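Long-range contacts in pyruvate carboxylase n-terminal domain (Aquifex aeolicus, PDB 1ULZ), which is the biotin carboxylase subunit of a pyruvate carboxylase, a protein of the ATP-grasp superfamily, here assembled as a dimer: residues H296-M301 and G331-C336; E335-A340 and D382-K387; E355-P360 and Y409-V414; F363-E368 and A386-W391; T394-V399 and D429-K434. The protein carries 1 engineered substitution. All coordinates share one frame; numbering follows the deposited sequence.

Contact 1 (H296-M301 and G331-C336)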
# COMPACT_ATOMS: atom_id res chain seq x y z
N HIS A 296 4.03 -0.32 -14.37
CA HIS A 296 2.62 0.07 -14.31
C HIS A 296 2.12 0.51 -12.93
O HIS A 296 1.21 1.34 -12.84
CB HIS A 296 1.72 -1.07 -14.81
CG HIS A 296 1.64 -2.25 -13.89
ND1 HIS A 296 2.52 -3.30 -13.95
CD2 HIS A 296 0.76 -2.55 -12.91
CE1 HIS A 296 2.19 -4.21 -13.04
NE2 HIS A 296 1.12 -3.77 -12.40
N PRO A 297 2.69 -0.03 -11.84
CA PRO A 297 2.23 0.37 -10.50
C PRO A 297 2.17 1.86 -10.17
O PRO A 297 1.27 2.29 -9.46
CB PRO A 297 3.17 -0.39 -9.57
CG PRO A 297 3.43 -1.65 -10.32
CD PRO A 297 3.67 -1.12 -11.73
N VAL A 298 3.12 2.67 -10.67
CA VAL A 298 3.07 4.10 -10.34
C VAL A 298 1.84 4.77 -10.91
O VAL A 298 1.27 5.66 -10.27
CB VAL A 298 4.34 4.87 -10.80
CG1 VAL A 298 5.55 4.43 -9.98
CG2 VAL A 298 4.58 4.67 -12.29
N SER A 299 1.42 4.36 -12.10
CA SER A 299 0.23 4.93 -12.70
C SER A 299 -0.99 4.50 -11.89
O SER A 299 -1.94 5.26 -11.71
CB SER A 299 0.08 4.46 -14.15
OG SER A 299 1.16 4.93 -14.94
N GLU A 300 -0.98 3.26 -11.41
CA GLU A 300 -2.09 2.75 -10.61
C GLU A 300 -2.21 3.58 -9.32
O GLU A 300 -3.32 3.93 -8.91
CB GLU A 300 -1.87 1.27 -10.26
CG GLU A 300 -2.05 0.31 -11.44
CD GLU A 300 -1.87 -1.16 -11.07
OE1 GLU A 300 -2.27 -2.03 -11.87
OE2 GLU A 300 -1.32 -1.46 -9.99
N MET A 301 -1.08 3.91 -8.71
CA MET A 301 -1.07 4.69 -7.47
C MET A 301 -1.68 6.08 -7.62
O MET A 301 -2.40 6.54 -6.73
CB MET A 301 0.36 4.85 -6.94
CG MET A 301 1.19 3.59 -6.86
SD MET A 301 0.59 2.44 -5.63
CE MET A 301 1.27 3.17 -4.13
N GLY A 331 -1.57 13.20 -6.36
CA GLY A 331 -0.24 13.00 -5.80
C GLY A 331 0.78 12.41 -6.76
O GLY A 331 0.57 12.37 -7.97
N TYR A 332 1.90 11.96 -6.20
CA TYR A 332 2.98 11.37 -6.98
C TYR A 332 3.42 10.01 -6.46
O TYR A 332 3.41 9.74 -5.25
CB TYR A 332 4.19 12.30 -6.99
CG TYR A 332 3.92 13.63 -7.64
CD1 TYR A 332 3.32 14.66 -6.92
CD2 TYR A 332 4.23 13.85 -8.97
CE1 TYR A 332 3.04 15.87 -7.52
CE2 TYR A 332 3.96 15.06 -9.58
CZ TYR A 332 3.36 16.06 -8.85
OH TYR A 332 3.09 17.27 -9.44
N ALA A 333 3.83 9.15 -7.39
CA ALA A 333 4.31 7.82 -7.05
C ALA A 333 5.68 7.60 -7.67
O ALA A 333 5.94 8.02 -8.80
CB ALA A 333 3.33 6.77 -7.54
N ILE A 334 6.55 6.95 -6.92
CA ILE A 334 7.89 6.65 -7.39
C ILE A 334 8.13 5.15 -7.26
O ILE A 334 7.70 4.53 -6.30
CB ILE A 334 8.95 7.36 -6.55
CG1 ILE A 334 8.70 8.87 -6.55
CG2 ILE A 334 10.33 7.04 -7.10
CD1 ILE A 334 9.56 9.64 -5.57
N GLU A 335 8.81 4.58 -8.25
CA GLU A 335 9.15 3.16 -8.20
C GLU A 335 10.64 2.96 -8.44
O GLU A 335 11.20 3.47 -9.41
CB GLU A 335 8.37 2.35 -9.25
CG GLU A 335 8.72 0.86 -9.22
CD GLU A 335 8.03 0.05 -10.30
OE1 GLU A 335 8.53 0.04 -11.45
OE2 GLU A 335 6.99 -0.59 -10.01
N CYS A 336 11.26 2.21 -7.54
CA CYS A 336 12.68 1.91 -7.64
C CYS A 336 12.86 0.41 -7.83
O CYS A 336 12.24 -0.40 -7.13
CB CYS A 336 13.41 2.32 -6.37
SG CYS A 336 13.40 4.07 -6.05
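Val298, Met301 and Pro297 of one helix face meet Ala333 and Glu335 of a strand, in a helix-on-sheet packing that lays helix 296-303 of the ATP-grasp region against strand 332-339 of the large antiparallel sheet. The axes of the two short segments run nearly antiparallel, 162° apart, and approach to 7.4 Å. No hydrogen bond crosses the interface.

Apolar contacts centre on the methyl of Ala333. Its CB lies 3.6 Å from Met301 CB and 3.9 Å from Val298 CB, while the backbone O of Val298 also closes on it. Met301 then bends at its second and third torsions and continues toward Ile389 and Trp391 on the neighbouring strand 384-392. Val298 places CG1 anti to its carbonyl carbon (chi1 -68°), and this methyl meets Glu335 CB at 3.6 Å, the two side chains crossing at about a right angle.

The polar element is the carboxylate of Glu335. Its OE1 stands close to the like-charged Glu239. The other oxygen is buried without a polar partner in the model: Glu335 OE2 rests against the Pro297 ring, 3.7 Å from Pro297 CG.

Contact 2 (E335-A340 and D382-K387)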
# COMPACT_ATOMS: atom_id res chain seq x y z
N GLU A 335 8.81 4.58 -8.25
CA GLU A 335 9.15 3.16 -8.20
C GLU A 335 10.64 2.96 -8.44
O GLU A 335 11.20 3.47 -9.41
CB GLU A 335 8.37 2.35 -9.25
CG GLU A 335 8.72 0.86 -9.22
CD GLU A 335 8.03 0.05 -10.30
OE1 GLU A 335 8.53 0.04 -11.45
OE2 GLU A 335 6.99 -0.59 -10.01
N CYS A 336 11.26 2.21 -7.54
CA CYS A 336 12.68 1.91 -7.64
C CYS A 336 12.86 0.41 -7.83
O CYS A 336 12.24 -0.40 -7.13
CB CYS A 336 13.41 2.32 -6.37
SG CYS A 336 13.40 4.07 -6.05
N ARG A 337 13.72 0.04 -8.77
CA ARG A 337 13.96 -1.37 -9.02
C ARG A 337 15.08 -1.89 -8.11
O ARG A 337 16.21 -1.42 -8.15
CB ARG A 337 14.31 -1.59 -10.50
CG ARG A 337 13.25 -1.00 -11.42
CD ARG A 337 13.22 -1.67 -12.77
NE ARG A 337 12.24 -1.04 -13.65
CZ ARG A 337 11.97 -1.46 -14.88
NH1 ARG A 337 12.60 -2.51 -15.38
NH2 ARG A 337 11.08 -0.81 -15.62
N ILE A 338 14.71 -2.85 -7.27
CA ILE A 338 15.64 -3.47 -6.35
C ILE A 338 16.19 -4.69 -7.10
O ILE A 338 15.55 -5.73 -7.16
CB ILE A 338 14.91 -3.96 -5.08
CG1 ILE A 338 14.00 -2.85 -4.53
CG2 ILE A 338 15.92 -4.41 -4.03
CD1 ILE A 338 14.74 -1.67 -3.96
N ASN A 339 17.38 -4.53 -7.68
CA ASN A 339 18.00 -5.62 -8.43
C ASN A 339 19.25 -6.14 -7.75
O ASN A 339 19.97 -5.40 -7.08
CB ASN A 339 18.39 -5.16 -9.84
CG ASN A 339 17.24 -4.53 -10.59
OD1 ASN A 339 16.10 -4.97 -10.49
ND2 ASN A 339 17.54 -3.50 -11.38
N ALA A 340 19.50 -7.43 -7.93
CA ALA A 340 20.69 -8.05 -7.39
C ALA A 340 21.78 -7.76 -8.42
O ALA A 340 22.01 -8.54 -9.34
CB ALA A 340 20.50 -9.56 -7.26
N ASP A 382 16.15 -12.26 -15.37
CA ASP A 382 16.53 -10.95 -14.86
C ASP A 382 16.99 -11.00 -13.40
O ASP A 382 16.76 -11.98 -12.68
CB ASP A 382 15.35 -9.97 -14.99
CG ASP A 382 14.18 -10.34 -14.11
OD1 ASP A 382 13.09 -10.63 -14.66
OD2 ASP A 382 14.34 -10.35 -12.87
N SER A 383 17.66 -9.94 -12.97
CA SER A 383 18.18 -9.86 -11.61
C SER A 383 17.27 -9.11 -10.63
O SER A 383 17.70 -8.77 -9.53
CB SER A 383 19.55 -9.21 -11.65
OG SER A 383 19.49 -7.98 -12.36
N MET A 384 16.03 -8.86 -11.03
CA MET A 384 15.09 -8.14 -10.18
C MET A 384 14.71 -8.92 -8.92
O MET A 384 14.38 -10.11 -8.99
CB MET A 384 13.82 -7.82 -10.98
CG MET A 384 12.82 -6.89 -10.27
SD MET A 384 11.39 -6.47 -11.34
CE MET A 384 12.25 -5.62 -12.69
N ILE A 385 14.78 -8.26 -7.77
CA ILE A 385 14.42 -8.88 -6.51
C ILE A 385 13.02 -8.38 -6.12
O ILE A 385 12.17 -9.16 -5.71
CB ILE A 385 15.39 -8.50 -5.38
CG1 ILE A 385 16.81 -8.95 -5.74
CG2 ILE A 385 14.93 -9.13 -4.06
CD1 ILE A 385 17.85 -8.48 -4.76
N ALA A 386 12.81 -7.08 -6.27
CA ALA A 386 11.53 -6.47 -5.93
C ALA A 386 11.35 -5.10 -6.56
O ALA A 386 12.30 -4.50 -7.05
CB ALA A 386 11.39 -6.36 -4.41
N LYS A 387 10.12 -4.62 -6.55
CA LYS A 387 9.80 -3.29 -7.06
C LYS A 387 9.17 -2.54 -5.90
O LYS A 387 8.07 -2.88 -5.46
CB LYS A 387 8.82 -3.35 -8.23
CG LYS A 387 9.40 -3.98 -9.48
CD LYS A 387 8.46 -3.82 -10.67
CE LYS A 387 7.11 -4.47 -10.42
NZ LYS A 387 6.32 -4.59 -11.67
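A classic beta bulge interrupts the antiparallel pairing of strands 332-339 and 384-392, neighbours in the large antiparallel sheet. Ile385 and Ala386 both face Ile338, and the register shifts by one between Ile338 and Asn339. The carbonyl of Ile338 accepts twice: from Ile385 N at 2.7 Å and from Ala386 N at 3.2 Å. Ile385 N lies almost in line with the C=O bond, whereas Ala386 N comes in the carbonyl plane on a lone pair. Ile338 N returns a bond to Ala386 O, and beyond the bulge Ala340 N donates to Ser383 O at 2.8 Å in a nearly straight bond (172°).

Just before the strand, Asp382 OD2 accepts from Met384 N in an Asx turn. On the face shared by Arg337, Asn339, Met384 and Lys387, Met384 carries CG anti to its backbone N (chi1 -172°) and reaches Arg337 obliquely, CE lying 4.1 Å from Arg337 CD. The Arg337 guanidinium forms salt bridges with Glu239 and Glu295. Lys387 NZ is held by Glu12 and the carbonyl of Val294, 4.4 Å from Glu335 OE2 and beyond a salt bridge to it. The lysine's aliphatic part meets this carboxylate, Lys387 CD lying 3.6 Å from Glu335 OE2.

Contact 3 (E355-P360 and Y409-V414)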
# COMPACT_ATOMS: atom_id res chain seq x y z
N GLU A 355 19.89 -13.95 2.03
CA GLU A 355 19.92 -14.46 3.40
C GLU A 355 18.93 -13.64 4.24
O GLU A 355 17.79 -14.05 4.42
CB GLU A 355 21.34 -14.36 3.96
CG GLU A 355 22.36 -14.99 3.03
CD GLU A 355 23.77 -14.98 3.57
OE1 GLU A 355 24.06 -14.19 4.51
OE2 GLU A 355 24.62 -15.75 3.05
N ARG A 356 19.34 -12.48 4.74
CA ARG A 356 18.40 -11.68 5.52
C ARG A 356 17.51 -10.93 4.53
O ARG A 356 17.95 -10.53 3.45
CB ARG A 356 19.14 -10.72 6.46
CG ARG A 356 20.13 -11.47 7.35
CD ARG A 356 20.40 -10.80 8.70
NE ARG A 356 21.13 -9.54 8.58
CZ ARG A 356 21.89 -9.03 9.55
NH1 ARG A 356 22.03 -9.67 10.71
NH2 ARG A 356 22.51 -7.87 9.36
N TYR A 357 16.23 -10.78 4.87
CA TYR A 357 15.29 -10.12 3.98
C TYR A 357 14.12 -9.54 4.77
O TYR A 357 13.30 -10.29 5.30
CB TYR A 357 14.78 -11.12 2.93
CG TYR A 357 13.95 -10.51 1.81
CD1 TYR A 357 12.59 -10.76 1.71
CD2 TYR A 357 14.53 -9.66 0.88
CE1 TYR A 357 11.83 -10.19 0.72
CE2 TYR A 357 13.77 -9.08 -0.13
CZ TYR A 357 12.43 -9.34 -0.20
OH TYR A 357 11.67 -8.74 -1.18
N TYR A 358 14.06 -8.21 4.86
CA TYR A 358 12.97 -7.54 5.55
C TYR A 358 12.32 -6.54 4.61
O TYR A 358 12.98 -5.64 4.07
CB TYR A 358 13.46 -6.84 6.82
CG TYR A 358 12.38 -5.99 7.47
CD1 TYR A 358 12.32 -4.62 7.25
CD2 TYR A 358 11.38 -6.58 8.24
CE1 TYR A 358 11.30 -3.85 7.78
CE2 TYR A 358 10.35 -5.82 8.77
CZ TYR A 358 10.31 -4.45 8.54
OH TYR A 358 9.28 -3.69 9.03
N VAL A 359 11.02 -6.70 4.41
CA VAL A 359 10.25 -5.85 3.52
C VAL A 359 9.60 -4.69 4.26
O VAL A 359 8.87 -4.90 5.23
CB VAL A 359 9.14 -6.66 2.81
CG1 VAL A 359 8.42 -5.80 1.80
CG2 VAL A 359 9.75 -7.89 2.14
N PRO A 360 9.87 -3.45 3.82
CA PRO A 360 9.27 -2.28 4.47
C PRO A 360 7.79 -2.17 4.15
O PRO A 360 7.34 -2.63 3.10
CB PRO A 360 10.08 -1.12 3.90
CG PRO A 360 10.44 -1.61 2.53
CD PRO A 360 10.84 -3.05 2.79
N TYR A 409 14.94 -1.27 4.14
CA TYR A 409 14.86 -2.52 3.37
C TYR A 409 16.12 -3.35 3.55
O TYR A 409 17.14 -3.07 2.92
CB TYR A 409 14.66 -2.18 1.89
CG TYR A 409 13.88 -3.19 1.07
CD1 TYR A 409 13.09 -2.77 0.00
CD2 TYR A 409 13.93 -4.55 1.35
CE1 TYR A 409 12.37 -3.67 -0.76
CE2 TYR A 409 13.20 -5.47 0.58
CZ TYR A 409 12.43 -5.01 -0.47
OH TYR A 409 11.69 -5.89 -1.23
N GLU A 410 16.07 -4.36 4.41
CA GLU A 410 17.25 -5.19 4.62
C GLU A 410 17.32 -6.37 3.65
O GLU A 410 16.35 -7.10 3.48
CB GLU A 410 17.30 -5.74 6.05
CG GLU A 410 18.64 -6.42 6.35
CD GLU A 410 18.73 -7.03 7.75
OE1 GLU A 410 19.86 -7.13 8.27
OE2 GLU A 410 17.70 -7.42 8.32
N ILE A 411 18.47 -6.53 3.02
CA ILE A 411 18.71 -7.62 2.08
C ILE A 411 20.20 -7.98 2.14
O ILE A 411 21.05 -7.13 1.88
CB ILE A 411 18.39 -7.23 0.62
CG1 ILE A 411 16.91 -6.85 0.47
CG2 ILE A 411 18.73 -8.38 -0.31
CD1 ILE A 411 16.50 -6.55 -0.95
N THR A 412 20.52 -9.22 2.50
CA THR A 412 21.91 -9.66 2.54
C THR A 412 22.08 -10.94 1.74
O THR A 412 21.10 -11.63 1.44
CB THR A 412 22.43 -9.91 3.98
OG1 THR A 412 21.69 -10.98 4.58
CG2 THR A 412 22.28 -8.65 4.82
N GLY A 413 23.32 -11.26 1.39
CA GLY A 413 23.60 -12.46 0.62
C GLY A 413 23.93 -12.09 -0.81
O GLY A 413 24.54 -12.86 -1.54
N VAL A 414 23.52 -10.88 -1.20
CA VAL A 414 23.75 -10.38 -2.55
C VAL A 414 23.86 -8.86 -2.52
O VAL A 414 23.35 -8.21 -1.61
CB VAL A 414 22.57 -10.73 -3.49
CG1 VAL A 414 22.43 -12.24 -3.62
CG2 VAL A 414 21.27 -10.13 -2.95
O HOH W 1 22.02 -6.13 7.63
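A short, weakly bonded antiparallel ribbon, strands 357-358 and 410-411, forms a two-stranded sheet at the subunit interface of the dimer. Tyr357 and Ile411 make a non-hydrogen-bonded pair, and their side chains lie alongside each other, pointing the same way, with Tyr357 CD2 3.7 Å from Ile411 CG1. At the Glu355 end, Thr412 serves with both backbone and side chain: its O accepts from Glu355 N at 2.7 Å, and its OG1, set between its backbone N and carbonyl carbon (chi1 63°), accepts from Arg356 N at 2.8 Å.

Arg356 bends at its third torsion, and Glu410, on the face opposite to Ile411, extends to meet it. Glu410 OE1 lies over one face of the guanidinium, 2.7 Å from Arg356 NE in a salt bridge, and the guanidinium and carboxylate planes stand 47° apart. Glu410 OE2 pairs with Arg40 of the second subunit. Tyr358 stacks on His369 of that subunit and bonds to its carbonyl through OH.

The Tyr409 ring is held from two directions. At its edge, Tyr409 OH and Tyr357 OH share a 2.9 Å hydrogen bond, the latter hydroxyl also bonded to His369 of its own chain. Over its face comes a CH-pi contact: Pro360 CD lies 3.6 Å from the Tyr409 ring centroid, 14° off the normal.

Contact 4 (F363-E368 and A386-W391)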
# COMPACT_ATOMS: atom_id res chain seq x y z
N PHE A 363 2.06 3.43 5.48
CA PHE A 363 1.21 4.35 4.72
C PHE A 363 1.93 4.79 3.43
O PHE A 363 3.05 5.29 3.47
CB PHE A 363 0.90 5.56 5.61
CG PHE A 363 -0.01 6.58 4.97
CD1 PHE A 363 0.36 7.26 3.83
CD2 PHE A 363 -1.23 6.89 5.56
CE1 PHE A 363 -0.45 8.23 3.28
CE2 PHE A 363 -2.05 7.87 5.02
CZ PHE A 363 -1.66 8.54 3.88
N GLY A 364 1.27 4.58 2.29
CA GLY A 364 1.83 4.98 1.01
C GLY A 364 2.93 4.09 0.45
O GLY A 364 3.61 4.47 -0.50
N ILE A 365 3.10 2.91 1.03
CA ILE A 365 4.13 1.99 0.58
C ILE A 365 3.54 0.73 -0.04
O ILE A 365 2.66 0.10 0.54
CB ILE A 365 5.06 1.57 1.74
CG1 ILE A 365 5.80 2.80 2.28
CG2 ILE A 365 6.04 0.49 1.28
CD1 ILE A 365 6.67 2.48 3.47
N ARG A 366 4.04 0.38 -1.22
CA ARG A 366 3.59 -0.81 -1.93
C ARG A 366 4.80 -1.61 -2.40
O ARG A 366 5.78 -1.05 -2.90
CB ARG A 366 2.73 -0.42 -3.13
CG ARG A 366 2.33 -1.59 -4.03
CD ARG A 366 1.42 -1.12 -5.16
NE ARG A 366 1.20 -2.17 -6.15
CZ ARG A 366 0.48 -2.02 -7.26
NH1 ARG A 366 -0.10 -0.86 -7.52
NH2 ARG A 366 0.33 -3.04 -8.09
N VAL A 367 4.73 -2.93 -2.24
CA VAL A 367 5.83 -3.78 -2.66
C VAL A 367 5.37 -4.89 -3.60
O VAL A 367 4.40 -5.60 -3.31
CB VAL A 367 6.53 -4.44 -1.44
CG1 VAL A 367 7.70 -5.30 -1.92
CG2 VAL A 367 7.01 -3.37 -0.46
N GLU A 368 6.04 -5.00 -4.74
CA GLU A 368 5.75 -6.03 -5.74
C GLU A 368 6.95 -6.98 -5.76
O GLU A 368 8.02 -6.62 -6.26
CB GLU A 368 5.59 -5.41 -7.13
CG GLU A 368 4.37 -4.52 -7.33
CD GLU A 368 3.05 -5.28 -7.31
OE1 GLU A 368 2.98 -6.39 -7.88
OE2 GLU A 368 2.08 -4.75 -6.73
N ALA A 386 12.81 -7.08 -6.27
CA ALA A 386 11.53 -6.47 -5.93
C ALA A 386 11.35 -5.10 -6.56
O ALA A 386 12.30 -4.50 -7.05
CB ALA A 386 11.39 -6.36 -4.41
N LYS A 387 10.12 -4.62 -6.55
CA LYS A 387 9.80 -3.29 -7.06
C LYS A 387 9.17 -2.54 -5.90
O LYS A 387 8.07 -2.88 -5.46
CB LYS A 387 8.82 -3.35 -8.23
CG LYS A 387 9.40 -3.98 -9.48
CD LYS A 387 8.46 -3.82 -10.67
CE LYS A 387 7.11 -4.47 -10.42
NZ LYS A 387 6.32 -4.59 -11.67
N LEU A 388 9.87 -1.53 -5.40
CA LEU A 388 9.38 -0.72 -4.29
C LEU A 388 8.73 0.55 -4.83
O LEU A 388 9.36 1.32 -5.56
CB LEU A 388 10.54 -0.35 -3.36
CG LEU A 388 10.22 0.55 -2.17
CD1 LEU A 388 9.21 -0.13 -1.24
CD2 LEU A 388 11.51 0.87 -1.44
N ILE A 389 7.47 0.76 -4.47
CA ILE A 389 6.72 1.93 -4.93
C ILE A 389 6.16 2.72 -3.75
O ILE A 389 5.55 2.14 -2.85
CB ILE A 389 5.55 1.51 -5.84
CG1 ILE A 389 6.05 0.61 -6.97
CG2 ILE A 389 4.85 2.74 -6.41
CD1 ILE A 389 5.76 -0.85 -6.75
N THR A 390 6.36 4.03 -3.76
CA THR A 390 5.86 4.89 -2.69
C THR A 390 4.99 6.01 -3.26
O THR A 390 5.28 6.57 -4.32
CB THR A 390 7.00 5.54 -1.87
OG1 THR A 390 7.85 6.32 -2.73
CG2 THR A 390 7.83 4.47 -1.16
N TRP A 391 3.91 6.33 -2.55
CA TRP A 391 3.00 7.39 -2.97
C TRP A 391 2.90 8.47 -1.89
O TRP A 391 2.96 8.16 -0.70
CB TRP A 391 1.59 6.84 -3.23
CG TRP A 391 0.61 7.91 -3.58
CD1 TRP A 391 0.32 8.38 -4.83
CD2 TRP A 391 -0.11 8.75 -2.66
NE1 TRP A 391 -0.53 9.45 -4.75
CE2 TRP A 391 -0.81 9.70 -3.43
CE3 TRP A 391 -0.22 8.79 -1.27
CZ2 TRP A 391 -1.61 10.69 -2.84
CZ3 TRP A 391 -1.01 9.76 -0.69
CH2 TRP A 391 -1.70 10.70 -1.48
O HOH W 2 3.90 -5.92 -10.57
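Arg366 and Ile389 exchange a pair of backbone hydrogen bonds, Arg366 N to Ile389 O at 2.8 Å and Ile389 N to Arg366 O at 2.9 Å. Glu368 and Lys387 form the next such pair, and Trp391 N donates to Gly364 O at 2.8 Å. Gly364 turns with positive phi (76°) just before the strand, where its backbone closes directly on that of Trp391. Beside it the Phe363 ring comes to the edge of the indole, with Phe363 CE1 4.3 Å from Trp391 CZ3.

One face of the pairing is apolar. Leu388 directs CD1 to its directly paired neighbour, 4.0 Å from Val367 CG2, and to a diagonal one, 4.1 Å from Ile365 CG2. These residues belong to the edge of the large antiparallel sheet, where strand 365-369 is the outermost strand within the chain beside 384-392. Helix 395-407 packs on this face through Met402 and Leu406.

The face with Arg366, Glu368, Lys387 and Ile389 carries buried charges. Arg366 is extended, and its NE and NH2 grip a single oxygen, Glu368 OE2, side-on and within the guanidinium plane; NE lies 2.8 Å from that OE2. Glu368 CG lies beside Ile389 CD1, and the bend at chi2 (-68°) turns the carboxylate toward Arg366. Its OE1 connects through a water to Lys387 NZ, whose direct partners are Glu12 and the carbonyl of Val294.

Farther out, Arg366 NH1 forms a salt bridge with Glu300 of helix 296-303, fixing the guanidinium from a second side chain. Met301 of that helix packs on Arg366, Ile389 and Trp391. Gly362 of the second subunit touches Arg366 and Glu368, and Trp391 NE1 donates to the carbonyl of Asn330.

Contact 5 (T394-V399 and D429-K434)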
# COMPACT_ATOMS: atom_id res chain seq x y z
N THR A 394 2.77 15.18 -2.45
CA THR A 394 3.68 16.06 -3.17
C THR A 394 4.98 15.37 -3.53
O THR A 394 5.36 14.37 -2.93
CB THR A 394 4.02 17.30 -2.33
OG1 THR A 394 4.71 16.88 -1.14
CG2 THR A 394 2.76 18.05 -1.94
N TRP A 395 5.68 15.94 -4.51
CA TRP A 395 6.94 15.38 -4.97
C TRP A 395 7.98 15.18 -3.87
O TRP A 395 8.56 14.10 -3.76
CB TRP A 395 7.54 16.27 -6.06
CG TRP A 395 8.93 15.86 -6.44
CD1 TRP A 395 10.08 16.56 -6.20
CD2 TRP A 395 9.32 14.65 -7.09
NE1 TRP A 395 11.16 15.85 -6.67
CE2 TRP A 395 10.72 14.68 -7.22
CE3 TRP A 395 8.61 13.54 -7.58
CZ2 TRP A 395 11.44 13.64 -7.82
CZ3 TRP A 395 9.32 12.51 -8.18
CH2 TRP A 395 10.72 12.57 -8.29
N ASP A 396 8.21 16.20 -3.05
CA ASP A 396 9.22 16.04 -2.01
C ASP A 396 8.86 15.00 -0.96
O ASP A 396 9.74 14.29 -0.47
CB ASP A 396 9.53 17.37 -1.32
CG ASP A 396 10.78 17.28 -0.44
OD1 ASP A 396 10.65 17.17 0.80
OD2 ASP A 396 11.89 17.30 -1.01
N GLU A 397 7.57 14.90 -0.63
CA GLU A 397 7.14 13.91 0.35
C GLU A 397 7.31 12.49 -0.20
O GLU A 397 7.63 11.57 0.54
CB GLU A 397 5.68 14.12 0.71
CG GLU A 397 5.40 15.48 1.30
CD GLU A 397 3.97 15.62 1.76
OE1 GLU A 397 3.67 15.22 2.90
OE2 GLU A 397 3.14 16.11 0.97
N ALA A 398 7.09 12.34 -1.51
CA ALA A 398 7.23 11.04 -2.15
C ALA A 398 8.70 10.63 -2.14
O ALA A 398 9.03 9.47 -1.93
CB ALA A 398 6.71 11.11 -3.58
N VAL A 399 9.57 11.61 -2.37
CA VAL A 399 11.01 11.35 -2.37
C VAL A 399 11.46 10.89 -0.99
O VAL A 399 12.17 9.90 -0.85
CB VAL A 399 11.80 12.62 -2.76
CG1 VAL A 399 13.30 12.36 -2.65
CG2 VAL A 399 11.43 13.05 -4.18
N ASP A 429 19.73 17.57 -7.27
CA ASP A 429 18.90 17.74 -8.46
C ASP A 429 17.67 16.85 -8.49
O ASP A 429 16.58 17.31 -8.84
CB ASP A 429 19.72 17.54 -9.73
CG ASP A 429 20.84 18.56 -9.87
OD1 ASP A 429 20.65 19.72 -9.44
OD2 ASP A 429 21.90 18.20 -10.42
N PHE A 430 17.82 15.59 -8.12
CA PHE A 430 16.66 14.71 -8.13
C PHE A 430 15.60 15.26 -7.17
O PHE A 430 14.41 15.31 -7.50
CB PHE A 430 17.04 13.28 -7.73
CG PHE A 430 15.89 12.32 -7.79
CD1 PHE A 430 15.18 11.99 -6.64
CD2 PHE A 430 15.47 11.79 -9.00
CE1 PHE A 430 14.08 11.15 -6.70
CE2 PHE A 430 14.37 10.95 -9.06
CZ PHE A 430 13.68 10.63 -7.91
N LYS A 431 16.03 15.71 -5.99
CA LYS A 431 15.09 16.26 -5.02
C LYS A 431 14.35 17.46 -5.59
O LYS A 431 13.17 17.66 -5.33
CB LYS A 431 15.81 16.68 -3.74
CG LYS A 431 16.41 15.52 -2.98
CD LYS A 431 16.56 15.90 -1.52
CE LYS A 431 15.22 16.35 -0.98
NZ LYS A 431 15.22 16.47 0.50
N ALA A 432 15.07 18.26 -6.37
CA ALA A 432 14.51 19.45 -6.98
C ALA A 432 13.65 19.07 -8.20
O ALA A 432 12.98 19.93 -8.78
CB ALA A 432 15.63 20.41 -7.41
N GLY A 433 13.68 17.80 -8.56
CA GLY A 433 12.90 17.34 -9.70
C GLY A 433 13.58 17.57 -11.04
O GLY A 433 12.93 17.56 -12.08
N LYS A 434 14.90 17.77 -11.01
CA LYS A 434 15.69 18.01 -12.21
C LYS A 434 16.46 16.76 -12.63
O LYS A 434 17.39 16.34 -11.93
CB LYS A 434 16.69 19.15 -11.96
CG LYS A 434 16.22 20.56 -12.34
CD LYS A 434 14.80 20.90 -11.85
CE LYS A 434 13.77 20.62 -12.96
NZ LYS A 434 12.40 21.09 -12.60
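Trp395 of helix 395-407 reaches across to Phe430 and to the carbonyl end of helix 428-432, which closes in a Schellman motif at Gly433. The contact is thus helix-to-helix packing in the biotin carboxylase C-terminal family region, with the start of one helix set against the end of another.

From CB, which points toward the other segment, CG stands anti to the backbone N (chi1 172°), carrying the indole across toward helix 428-432. The pyrrole edge comes first. Trp395 CD1 passes 3.4 Å from Lys431 O, and NE1 then faces two carbonyl oxygens near the ring plane. Its bonds to them are weak: 3.0 Å from Trp395 NE1 to Lys431 O, with an angle of only 132°, and 3.4 Å from the same nitrogen to Phe430 O. Both angles are bent, as expected when one N-H is divided between two acceptors. Phe430 O also takes Gly433 N within the Schellman turn.

Farther along the indole, CZ2 lies over one face of the Phe430 ring, offset toward its rim, and Trp395 CH2 completes the approach at 3.6 Å from Phe430 CZ. The Trp395 six-membered ring and the Phe430 ring are inclined at 58°, neither parallel nor perpendicular. Val399, one turn on, sets CG2 above a face of the indole and meets Phe430 CE1 at 4.1 Å. Ile334 of strand 332-339 packs on Trp395 and Val399.

At the exposed margin Lys431 NZ forms its salt bridge with Glu400; its other ion pair, to Asp396, is long, with NZ 3.7 Å from Asp396 OD2.

Contacts 2 and 4 join three neighbouring strands of one antiparallel sheet, and contact 1 lays a helix on the first of them. Contacts 1 and 2 share Glu335 and Cys336, and contacts 2 and 4 share Ala386 and Lys387, so strand 384-392 lies between 332-339 and 365-369. The centres of contacts 1 and 4 are only about 8 Å apart, and the two are joined by the salt bridge of Glu300 OE2 and Arg366 NH1, 2.8 Å. Contact 3 encloses contact 4 along the chain and touches contact 2 where Tyr409 OH approaches Ala386 CB. Contact 5 touches contact 1 through Ile334 and Tyr332, but lies about 26 Å from contact 3, centre to centre. Contacts 1, 3 and 4 reach the second subunit.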